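Local coordinates for acidic lectin (Psophocarpus tetragonolobus, PDB 1F9K), which binds galactose-type sugars with the aid of calcium and manganese ions, as a legume lectin that agglutinates cells, probably through H-antigen glycans, at residues A[77-82]-A[155-160]; A[34-39]-A[218-223]; A[93-98]-A[117-122]. The protein carries 3 engineered substitutions. All blocks are in the same frame, centred on the assembly; numbering follows the deposited sequence.

Interaction 1. Residues A[77-82]-A[155-160]; sequences ITQPYA and LENGGV. With NAG (2-acetamido-2-deoxy-beta-D-glucopyranose), chain C; NAG (2-acetamido-2-deoxy-beta-D-glucopyranose), chain B.
The carbonyl O of Ile77 takes a hydrogen bond from Gly158 N at 2.9 Å, and this single backbone bond joins the end of strand 68-78 to the loop 155-160. The donor sits 21° off the carbonyl plane. What brings Gly158 N round is a type II turn from Glu156 to Gly159, closed by Gly159 N on Glu156 O; Gly158 sits in it with positive phi, a conformation that suits glycine. Thr78 lies against the turn, its OG1 close to Gly158 CA.

From the residue before the turn, Leu155 reaches across with CG anti to its own backbone N (chi1 178°). Its CD2 methyl touches CG2 of Ile77 at 4.0 Å, the two side chains crossing at about a right angle, and also lies against the amide of Gln79, 3.7 Å from CD. That amide is held by Glu221, which receives a hydrogen bond from Gln79 NE2. The amide of Asn157 stands nearly perpendicular to that of Gln79 and covers the backbone of Thr78 and Gln79.

On the outer side lies sugar. N2 of the chain C N-acetylglucosamine donates to Gly158 O at 3.1 Å, Thr78 OG1 makes a weak bond to the ring O5 of the same sugar, and Val160 CG2 touches its acetyl methyl C8. Strand end and turn thus form a glycan-contacting surface of the legume lectin domain, completed by Asn76 and Glu224.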
# COMPACT_ATOMS: atom_id res chain seq x y z
N ILE A 77 14.76 -9.28 -9.63
CA ILE A 77 16.14 -8.90 -9.39
C ILE A 77 16.87 -10.10 -8.82
O ILE A 77 16.40 -10.72 -7.87
CB ILE A 77 16.26 -7.75 -8.36
CG1 ILE A 77 15.71 -6.45 -8.95
CG2 ILE A 77 17.70 -7.59 -7.93
CD1 ILE A 77 15.71 -5.28 -7.99
N THR A 78 18.01 -10.43 -9.40
CA THR A 78 18.79 -11.53 -8.88
C THR A 78 20.21 -11.06 -8.60
O THR A 78 20.82 -10.37 -9.42
CB THR A 78 18.82 -12.68 -9.85
OG1 THR A 78 17.50 -13.23 -9.96
CG2 THR A 78 19.75 -13.75 -9.36
N GLN A 79 20.71 -11.42 -7.43
CA GLN A 79 22.04 -11.02 -7.02
C GLN A 79 22.96 -12.22 -6.92
O GLN A 79 22.99 -12.91 -5.91
CB GLN A 79 21.97 -10.29 -5.69
CG GLN A 79 21.07 -9.06 -5.77
CD GLN A 79 20.85 -8.41 -4.43
OE1 GLN A 79 20.76 -9.11 -3.40
NE2 GLN A 79 20.74 -7.08 -4.42
N PRO A 80 23.75 -12.46 -7.97
CA PRO A 80 24.69 -13.58 -8.02
C PRO A 80 25.54 -13.75 -6.78
O PRO A 80 25.60 -14.85 -6.23
CB PRO A 80 25.52 -13.27 -9.24
CG PRO A 80 24.53 -12.57 -10.14
CD PRO A 80 23.87 -11.63 -9.18
N TYR A 81 26.18 -12.68 -6.32
CA TYR A 81 27.05 -12.85 -5.16
C TYR A 81 26.84 -11.87 -4.03
O TYR A 81 26.02 -10.97 -4.14
CB TYR A 81 28.51 -12.78 -5.59
CG TYR A 81 28.72 -12.93 -7.08
CD1 TYR A 81 28.58 -11.84 -7.93
CD2 TYR A 81 29.12 -14.15 -7.62
CE1 TYR A 81 28.84 -11.95 -9.28
CE2 TYR A 81 29.38 -14.27 -8.98
CZ TYR A 81 29.25 -13.17 -9.80
OH TYR A 81 29.59 -13.27 -11.14
N ALA A 82 27.59 -12.07 -2.94
CA ALA A 82 27.55 -11.22 -1.75
C ALA A 82 28.68 -10.19 -1.85
O ALA A 82 28.41 -9.00 -1.98
CB ALA A 82 27.73 -12.04 -0.51
N LEU A 155 14.70 -8.13 0.23
CA LEU A 155 14.56 -8.49 -1.17
C LEU A 155 14.51 -9.99 -1.24
O LEU A 155 15.28 -10.67 -0.54
CB LEU A 155 15.76 -8.00 -1.96
CG LEU A 155 15.74 -8.38 -3.43
CD1 LEU A 155 14.75 -7.47 -4.16
CD2 LEU A 155 17.13 -8.22 -4.02
N GLU A 156 13.61 -10.54 -2.06
CA GLU A 156 13.54 -12.00 -2.22
C GLU A 156 14.36 -12.29 -3.44
O GLU A 156 13.90 -12.09 -4.56
CB GLU A 156 12.10 -12.46 -2.40
CG GLU A 156 11.24 -12.29 -1.16
CD GLU A 156 11.89 -12.88 0.08
OE1 GLU A 156 12.26 -14.07 0.04
OE2 GLU A 156 12.03 -12.15 1.10
N ASN A 157 15.58 -12.76 -3.23
CA ASN A 157 16.49 -13.00 -4.34
C ASN A 157 15.96 -13.89 -5.44
O ASN A 157 15.73 -15.08 -5.22
CB ASN A 157 17.83 -13.54 -3.84
CG ASN A 157 19.01 -13.14 -4.73
OD1 ASN A 157 20.15 -13.11 -4.27
ND2 ASN A 157 18.73 -12.83 -6.00
N GLY A 158 15.78 -13.30 -6.61
CA GLY A 158 15.28 -14.04 -7.75
C GLY A 158 13.78 -14.29 -7.71
O GLY A 158 13.25 -14.98 -8.58
N GLY A 159 13.13 -13.74 -6.68
CA GLY A 159 11.69 -13.88 -6.51
C GLY A 159 10.93 -12.76 -7.20
O GLY A 159 11.45 -11.65 -7.33
N VAL A 160 9.70 -13.03 -7.64
CA VAL A 160 8.91 -12.01 -8.32
C VAL A 160 8.35 -10.97 -7.38
O VAL A 160 7.78 -11.31 -6.34
CB VAL A 160 7.72 -12.61 -9.07
CG1 VAL A 160 7.01 -11.50 -9.87
CG2 VAL A 160 8.19 -13.69 -9.99
C1 NAG C . 14.99 -14.08 -12.01
C2 NAG C . 14.20 -15.32 -12.46
C3 NAG C . 15.12 -16.52 -12.52
C4 NAG C . 16.24 -16.19 -13.49
C5 NAG C . 16.97 -14.90 -13.07
C6 NAG C . 17.98 -14.49 -14.10
C7 NAG C . 11.88 -15.82 -12.08
C8 NAG C . 10.77 -16.11 -11.08
N2 NAG C . 13.08 -15.59 -11.57
O3 NAG C . 14.40 -17.67 -12.97
O4 NAG C . 17.16 -17.27 -13.53
O5 NAG C . 16.04 -13.81 -12.96
O6 NAG C . 17.32 -14.00 -15.25
O7 NAG C . 11.63 -15.81 -13.30
C1 NAG B . 18.28 -18.00 -13.85
C2 NAG B . 19.74 -18.19 -13.41
C3 NAG B . 20.50 -18.98 -14.49
C4 NAG B . 19.77 -20.28 -14.86
C5 NAG B . 18.29 -19.98 -15.20
C6 NAG B . 17.47 -21.23 -15.46
C7 NAG B . 20.77 -16.56 -11.96
C8 NAG B . 21.44 -15.20 -11.82
N2 NAG B . 20.36 -16.90 -13.19
O3 NAG B . 21.80 -19.32 -14.01
O4 NAG B . 20.41 -20.89 -15.97
O5 NAG B . 17.66 -19.27 -14.11
O6 NAG B . 16.42 -20.98 -16.37
O7 NAG B . 20.63 -17.28 -10.97

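Interaction 2. Residues A[34-39]-A[218-223]; sequences TKLTKN and NAVETH
With chi1 at 65°, Thr34 places OG1 between its backbone N and carbonyl carbon, where it meets the imidazole of His223, whose CG lies beside its own backbone N (chi1 -58°). Thr34 OG1 and His223 ND1 are 2.8 Å apart, a hydrogen bond in which either atom could be the donor. The hydroxyl comes to the edge of the ring, near its plane.

Across the ring, His223 NE2 donates to Glu221 OE2 at 2.8 Å. The bond is nearly straight at 165°, with the acceptor in the ring plane, and it reaches the anti side of the carboxylate. Both ring nitrogens are therefore engaged, which fixes the rotation of the imidazole. Glu221 OE2 has a further partner in Thr126 OG1, so two groups grip this one oxygen. The donors round the carboxylate would probably favour its charged form despite its burial.

Leu36 adds the apolar half. Its CD1 methyl lies 3.6 Å from CB of Val220 and 3.7 Å from the carbonyl O of Glu221, while CD2 rests against the CG2 methyl of Thr222 at 4.0 Å. The leucine thus lies along the chain from Val220 to Thr222.

Segment 34-39 in this way packs against the start of strand 222-233, just after the inverse gamma turn centred on Ala219, which touches the bound methyl galactoside. Glu221 and His223 form a buried His-carboxylate pair where the loop carrying Ala219 of the galactoside pocket runs into strand 222-233 of this legume lectin domain.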
# COMPACT_ATOMS: atom_id res chain seq x y z
N THR A 34 19.32 -4.51 -17.90
CA THR A 34 20.78 -4.47 -17.82
C THR A 34 21.40 -5.80 -18.23
O THR A 34 20.70 -6.82 -18.27
CB THR A 34 21.25 -4.13 -16.39
OG1 THR A 34 20.88 -5.18 -15.47
CG2 THR A 34 20.63 -2.83 -15.93
N LYS A 35 22.70 -5.80 -18.50
CA LYS A 35 23.39 -7.03 -18.89
C LYS A 35 24.47 -7.45 -17.92
O LYS A 35 25.18 -6.60 -17.37
CB LYS A 35 23.99 -6.90 -20.29
CG LYS A 35 22.96 -6.70 -21.37
CD LYS A 35 23.52 -6.90 -22.76
CE LYS A 35 22.46 -6.57 -23.80
NZ LYS A 35 21.17 -7.25 -23.48
N LEU A 36 24.61 -8.75 -17.72
CA LEU A 36 25.61 -9.28 -16.80
C LEU A 36 26.88 -9.74 -17.52
O LEU A 36 27.92 -9.92 -16.90
CB LEU A 36 25.00 -10.44 -16.02
CG LEU A 36 25.25 -10.48 -14.51
CD1 LEU A 36 24.87 -9.12 -13.84
CD2 LEU A 36 24.44 -11.64 -13.92
N THR A 37 26.77 -9.92 -18.84
CA THR A 37 27.88 -10.32 -19.72
C THR A 37 27.59 -9.75 -21.10
O THR A 37 26.43 -9.59 -21.49
CB THR A 37 28.03 -11.87 -19.84
OG1 THR A 37 26.75 -12.47 -20.05
CG2 THR A 37 28.65 -12.44 -18.59
N LYS A 38 28.63 -9.45 -21.86
CA LYS A 38 28.41 -8.86 -23.16
C LYS A 38 29.56 -9.18 -24.08
O LYS A 38 30.65 -8.65 -23.91
CB LYS A 38 28.25 -7.35 -22.98
CG LYS A 38 28.00 -6.55 -24.24
CD LYS A 38 28.04 -5.06 -23.93
CE LYS A 38 28.07 -4.23 -25.20
NZ LYS A 38 28.53 -2.84 -24.96
N ASN A 39 29.30 -10.03 -25.07
CA ASN A 39 30.34 -10.38 -26.01
C ASN A 39 31.18 -11.55 -25.56
O ASN A 39 32.20 -11.85 -26.17
N ASN A 218 31.76 -7.19 -10.76
CA ASN A 218 30.90 -8.03 -9.94
C ASN A 218 29.99 -7.31 -8.96
O ASN A 218 29.36 -7.96 -8.12
CB ASN A 218 31.73 -9.06 -9.20
CG ASN A 218 32.36 -10.05 -10.13
OD1 ASN A 218 31.67 -10.69 -10.94
ND2 ASN A 218 33.68 -10.17 -10.05
N ALA A 219 29.93 -5.99 -9.04
CA ALA A 219 29.02 -5.22 -8.20
C ALA A 219 27.78 -5.08 -9.11
O ALA A 219 27.38 -4.00 -9.56
CB ALA A 219 29.64 -3.88 -7.89
N VAL A 220 27.17 -6.24 -9.38
CA VAL A 220 26.06 -6.32 -10.29
C VAL A 220 24.93 -7.21 -9.86
O VAL A 220 25.06 -7.98 -8.91
CB VAL A 220 26.58 -6.82 -11.59
CG1 VAL A 220 27.28 -5.70 -12.32
CG2 VAL A 220 27.55 -7.94 -11.34
N GLU A 221 23.84 -7.13 -10.61
CA GLU A 221 22.66 -7.93 -10.32
C GLU A 221 21.80 -7.90 -11.59
O GLU A 221 22.09 -7.14 -12.52
CB GLU A 221 21.90 -7.32 -9.13
CG GLU A 221 21.27 -5.94 -9.41
CD GLU A 221 20.78 -5.24 -8.15
OE1 GLU A 221 20.87 -5.84 -7.05
OE2 GLU A 221 20.32 -4.08 -8.26
N THR A 222 20.77 -8.72 -11.65
CA THR A 222 19.93 -8.73 -12.84
C THR A 222 18.73 -7.83 -12.62
O THR A 222 18.27 -7.64 -11.50
CB THR A 222 19.41 -10.15 -13.17
OG1 THR A 222 18.54 -10.60 -12.12
CG2 THR A 222 20.57 -11.11 -13.30
N HIS A 223 18.23 -7.25 -13.71
CA HIS A 223 17.07 -6.36 -13.64
C HIS A 223 16.07 -6.74 -14.73
O HIS A 223 16.15 -6.24 -15.86
CB HIS A 223 17.51 -4.91 -13.79
CG HIS A 223 18.50 -4.48 -12.76
ND1 HIS A 223 19.78 -4.09 -13.08
CD2 HIS A 223 18.42 -4.43 -11.41
CE1 HIS A 223 20.44 -3.80 -11.98
NE2 HIS A 223 19.64 -4.00 -10.95

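Interaction 3. Residues A[93-98]-A[117-122]; sequences FMVPPN and DNAFAV. Engineered in segment 117-122: Phe120 (natural residue Leu).
Met94 and Phe120 face each other as a hydrogen-bonded antiparallel pair. Met94 N donates to Phe120 O at 2.7 Å, and Phe120 N returns a bond to Met94 O at 3.1 Å, lying in the plane of that carbonyl. Their side chains leave on the same face of the sheet. Phe120, an engineered residue where the natural sequence has leucine, has CG anti to its backbone N (chi1 173°), and its CD2 comes within 4.3 Å of Met94 CG. The sulfur SD of Met94 lies 5.5 Å from the ring centroid in an oblique Met-aromatic contact.

On the opposite face, Phe93 and Ala121 form the adjoining non-hydrogen-bonded pair, with CB to CB at 3.8 Å. Further along, Val95 CG1 touches the methyl of Ala119 at 3.6 Å. Pro96 then packs against the chain at Asn118, where the pairing ends and the two segments part.

On both flanks the pair is bonded to neighbouring strands. Phe93 and Val95 are bonded through the backbone to Gly208 and Asn206 of strand 204-213, Ala121 is bonded to Asp141, and Asn143 OD1 receives Ala119 N. The Phe93 ring reaches Arg49 and Leu51 of strand 47-57, whereas Phe120 meets Leu174 of strand 173-180 in the other sheet. Strands 88-95 and 120-125 are thus inner neighbours of the seven-stranded sheet, lying between strands 204-213 and 137-142.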
# COMPACT_ATOMS: atom_id res chain seq x y z
N PHE A 93 10.48 6.18 -13.64
CA PHE A 93 10.68 7.61 -13.69
C PHE A 93 9.80 8.31 -14.70
O PHE A 93 9.13 7.68 -15.51
CB PHE A 93 12.14 7.89 -14.01
CG PHE A 93 12.56 7.41 -15.36
CD1 PHE A 93 12.98 6.10 -15.54
CD2 PHE A 93 12.47 8.25 -16.46
CE1 PHE A 93 13.30 5.63 -16.82
CE2 PHE A 93 12.79 7.79 -17.73
CZ PHE A 93 13.21 6.48 -17.91
N MET A 94 9.80 9.64 -14.61
CA MET A 94 9.04 10.50 -15.50
C MET A 94 9.96 11.66 -15.82
O MET A 94 10.61 12.20 -14.92
CB MET A 94 7.80 11.05 -14.83
CG MET A 94 6.76 10.05 -14.42
SD MET A 94 5.32 10.99 -13.90
CE MET A 94 4.01 9.73 -14.05
N VAL A 95 10.02 12.07 -17.08
CA VAL A 95 10.85 13.20 -17.47
C VAL A 95 10.27 13.88 -18.69
O VAL A 95 9.58 13.26 -19.49
CB VAL A 95 12.31 12.79 -17.79
CG1 VAL A 95 13.04 12.38 -16.53
CG2 VAL A 95 12.32 11.65 -18.79
N PRO A 96 10.53 15.19 -18.82
CA PRO A 96 10.05 15.97 -19.95
C PRO A 96 10.55 15.29 -21.20
O PRO A 96 11.62 14.67 -21.19
CB PRO A 96 10.71 17.32 -19.73
CG PRO A 96 10.75 17.42 -18.25
CD PRO A 96 11.24 16.06 -17.86
N PRO A 97 9.78 15.39 -22.30
CA PRO A 97 10.14 14.78 -23.58
C PRO A 97 11.44 15.34 -24.13
O PRO A 97 11.72 16.54 -24.00
CB PRO A 97 8.95 15.11 -24.46
CG PRO A 97 7.82 15.10 -23.49
CD PRO A 97 8.41 15.90 -22.35
N ASN A 98 12.24 14.46 -24.74
CA ASN A 98 13.52 14.85 -25.30
C ASN A 98 14.37 15.52 -24.21
O ASN A 98 14.93 16.59 -24.42
CB ASN A 98 13.31 15.80 -26.50
N ASP A 117 17.68 18.31 -15.47
CA ASP A 117 16.31 18.18 -15.95
C ASP A 117 15.34 17.77 -14.86
O ASP A 117 15.68 16.96 -14.00
CB ASP A 117 16.24 17.18 -17.10
N ASN A 118 14.13 18.32 -14.90
CA ASN A 118 13.14 17.96 -13.92
C ASN A 118 12.90 16.48 -14.12
O ASN A 118 12.61 16.03 -15.23
CB ASN A 118 11.83 18.72 -14.13
CG ASN A 118 11.95 20.19 -13.80
OD1 ASN A 118 12.40 20.57 -12.72
ND2 ASN A 118 11.52 21.04 -14.73
N ALA A 119 13.04 15.72 -13.05
CA ALA A 119 12.81 14.29 -13.12
C ALA A 119 12.14 13.81 -11.85
O ALA A 119 12.36 14.35 -10.77
CB ALA A 119 14.13 13.56 -13.32
N PHE A 120 11.30 12.79 -12.00
CA PHE A 120 10.59 12.21 -10.88
C PHE A 120 10.78 10.72 -10.98
O PHE A 120 10.52 10.13 -12.04
CB PHE A 120 9.10 12.50 -10.95
CG PHE A 120 8.32 11.77 -9.92
CD1 PHE A 120 8.22 12.27 -8.62
CD2 PHE A 120 7.70 10.57 -10.23
CE1 PHE A 120 7.51 11.57 -7.64
CE2 PHE A 120 7.00 9.86 -9.25
CZ PHE A 120 6.90 10.36 -7.95
N ALA A 121 11.21 10.09 -9.89
CA ALA A 121 11.43 8.66 -9.94
C ALA A 121 11.10 7.93 -8.66
O ALA A 121 11.14 8.50 -7.57
CB ALA A 121 12.87 8.37 -10.34
N VAL A 122 10.75 6.66 -8.82
CA VAL A 122 10.45 5.79 -7.69
C VAL A 122 11.53 4.71 -7.75
O VAL A 122 11.51 3.82 -8.61
CB VAL A 122 9.06 5.13 -7.81
CG1 VAL A 122 8.83 4.18 -6.63
CG2 VAL A 122 7.99 6.21 -7.86

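Interactions 1 and 2 are neighbours, their centres 13 Å apart, and they touch directly: Thr78 O lies 2.8 Å from Thr222 N, a probable hydrogen bond between adjoining strands 68-78 and 222-233 of one sheet. Interaction 3 lies some distance off, its centre 27 Å from that of interaction 1 and 25 Å from that of interaction 2, in the seven-stranded sheet. Along the chain the contacts are nested: 34-39 with 218-223 encloses 77-82 with 155-160, which encloses 93-98 with 117-122. In the jelly-roll sandwich of legume lectins, the N-acetylglucosamine contacts and the galactoside-side turn thus lie together on one side of the chain's centre, and interaction 3 is on the opposite side from interaction 1.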